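Local atomic coordinates of Mypaa.01249.c (Mycobacterium paratuberculosis, PDB entry 3RD5), a protein that probably acts as an oxidoreductase of the short-chain dehydrogenase/reductase family, although its substrate is not known. Residues 145-149 and 150-154. Numbering follows the deposited sequence.
Sequences GRINL and EDLNW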
loop_
_atom_site.group_PDB
_atom_site.type_symbol
_atom_site.label_atom_id
_atom_site.label_comp_id
_atom_site.label_asym_id
_atom_site.label_seq_id
_atom_site.Cartn_x
_atom_site.Cartn_y
_atom_site.Cartn_z
ATOM N N GLY A 145 8.861 -10.310 10.753
ATOM C CA GLY A 145 9.171 -8.911 11.023
ATOM C C GLY A 145 8.944 -8.539 12.484
ATOM O O GLY A 145 8.148 -9.134 13.176
ATOM N N ARG A 146 9.632 -7.488 12.928
ATOM C CA ARG A 146 9.428 -6.915 14.264
ATOM C C ARG A 146 9.620 -5.417 14.134
ATOM O O ARG A 146 10.515 -4.950 13.433
ATOM C CB ARG A 146 10.470 -7.425 15.284
ATOM C CG ARG A 146 10.633 -8.889 15.428
ATOM C CD ARG A 146 11.872 -9.178 16.305
ATOM N NE ARG A 146 11.964 -10.598 16.626
ATOM C CZ ARG A 146 11.288 -11.216 17.598
ATOM N NH1 ARG A 146 10.455 -10.554 18.405
ATOM N NH2 ARG A 146 11.462 -12.524 17.770
ATOM N N ILE A 147 8.781 -4.659 14.808
ATOM C CA ILE A 147 8.940 -3.196 14.894
ATOM C C ILE A 147 9.928 -2.846 15.980
ATOM O O ILE A 147 9.777 -3.276 17.122
ATOM C CB ILE A 147 7.624 -2.498 15.212
ATOM C CG1 ILE A 147 6.542 -2.839 14.202
ATOM C CG2 ILE A 147 7.838 -0.970 15.305
ATOM C CD1 ILE A 147 6.903 -2.548 12.718
ATOM N N ASN A 148 10.975 -2.114 15.615
ATOM C CA ASN A 148 11.963 -1.583 16.566
ATOM C C ASN A 148 11.691 -0.098 16.756
ATOM O O ASN A 148 12.045 0.733 15.930
ATOM C CB ASN A 148 13.367 -1.850 16.023
ATOM C CG ASN A 148 14.420 -1.609 17.040
ATOM O OD1 ASN A 148 14.370 -0.592 17.770
ATOM N ND2 ASN A 148 15.386 -2.548 17.130
ATOM N N LEU A 149 10.947 0.260 17.828
ATOM C CA LEU A 149 10.538 1.650 18.028
ATOM C C LEU A 149 11.715 2.570 18.345
ATOM O O LEU A 149 11.659 3.741 18.002
ATOM C CB LEU A 149 9.525 1.753 19.189
ATOM C CG LEU A 149 8.163 1.098 18.951
ATOM C CD1 LEU A 149 7.388 1.073 20.302
ATOM C CD2 LEU A 149 7.370 1.843 17.845
ATOM N N GLU A 150 12.748 2.037 18.976
ATOM C CA GLU A 150 13.922 2.839 19.364
ATOM C C GLU A 150 14.847 3.098 18.193
ATOM O O GLU A 150 15.586 4.090 18.215
ATOM C CB GLU A 150 14.703 2.108 20.470
ATOM C CG GLU A 150 13.932 1.956 21.788
ATOM C CD GLU A 150 12.742 0.949 21.762
ATOM O OE1 GLU A 150 12.729 -0.045 20.940
ATOM O OE2 GLU A 150 11.775 1.151 22.585
ATOM N N ASP A 151 14.802 2.247 17.169
ATOM C CA ASP A 151 15.754 2.359 16.058
ATOM C C ASP A 151 15.079 1.839 14.776
ATOM O O ASP A 151 15.554 0.913 14.097
ATOM C CB ASP A 151 17.073 1.642 16.345
ATOM C CG ASP A 151 18.140 1.948 15.327
ATOM O OD1 ASP A 151 18.002 2.922 14.559
ATOM O OD2 ASP A 151 19.123 1.163 15.332
ATOM N N LEU A 152 13.973 2.465 14.428
ATOM C CA LEU A 152 13.178 2.066 13.254
ATOM C C LEU A 152 14.000 2.140 11.968
ATOM O O LEU A 152 13.793 1.328 11.048
ATOM C CB LEU A 152 11.947 2.961 13.138
ATOM C CG LEU A 152 10.880 2.471 12.163
ATOM C CD1 LEU A 152 10.016 1.335 12.730
ATOM C CD2 LEU A 152 9.974 3.692 11.739
ATOM N N ASN A 153 14.918 3.111 11.900
ATOM C CA ASN A 153 15.688 3.388 10.696
ATOM C C ASN A 153 17.065 2.717 10.656
ATOM O O ASN A 153 17.884 3.048 9.794
ATOM C CB ASN A 153 15.782 4.908 10.483
ATOM C CG ASN A 153 14.460 5.500 10.052
ATOM O OD1 ASN A 153 13.897 5.095 9.036
ATOM N ND2 ASN A 153 13.892 6.424 10.853
ATOM N N TRP A 154 17.281 1.723 11.499
ATOM C CA TRP A 154 18.477 0.844 11.411
ATOM C C TRP A 154 19.759 1.674 11.478
ATOM O O TRP A 154 20.732 1.389 10.763
ATOM C CB TRP A 154 18.422 0.003 10.120
ATOM C CG TRP A 154 17.263 -0.954 9.989
ATOM C CD1 TRP A 154 15.987 -0.659 9.579
ATOM C CD2 TRP A 154 17.292 -2.368 10.230
ATOM N NE1 TRP A 154 15.233 -1.804 9.556
ATOM C CE2 TRP A 154 16.004 -2.856 9.963
ATOM C CE3 TRP A 154 18.292 -3.267 10.649
ATOM C CZ2 TRP A 154 15.667 -4.203 10.094
ATOM C CZ3 TRP A 154 17.961 -4.611 10.786
ATOM C CH2 TRP A 154 16.655 -5.063 10.514
HETATM O O HOH W 1 10.293 -1.824 19.922
HETATM O O HOH W 2 14.877 -1.452 20.625
HETATM O O HOH W 3 12.966 4.790 15.834
#
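A chi1 of -168° turns CG of Asn148 away from its own backbone N and beside its carbonyl carbon, which sets the amide oxygen close to the backbone N of Asp151, while the bend of Glu150 at chi2 (71°) folds its carboxylate back toward Leu149. The setting is the surface loop between strand 133-137 and helix 161-185 of the Rossmann-type SDR fold, a worked example of an asparagine whose side chain and carbonyl both close back, weakly, on the amide three residues ahead in an irregular loop. OD1 of Asn148 accepts a weak hydrogen bond from N of Asp151 at 2.9 Å, bent to 127° at the hydrogen. The same N-H reaches the carbonyl O of Asn148 in a second weak bond of 3.4 Å, so side chain and main chain share one donor. Waters add further links: one molecule gives hydrogen bonds to both OD1 of Asn148 and OE1 of Glu150, and another joins OE1 of Glu150 to the backbone O of Ile147 and N of Leu149. A type I turn follows from Asp151 to Trp154. The carboxylate of Asp151 turns from Asn148 to take hydrogen bonds from N of Arg155 and N of Ser156. On the apolar side of the contact, Ile147 and Leu152 run alongside each other with their ends turned in a common direction, CG2 of Ile147 4.1 Å from CD1 of Leu152; Ile147 packs on Leu170 and Leu174 of helix 161-185, and Leu152 on Leu284 of helix 271-285. A third water bridges Leu149 and Leu152, donating to O of Leu149 at 2.7 Å and accepting from N of Leu152 at 2.9 Å.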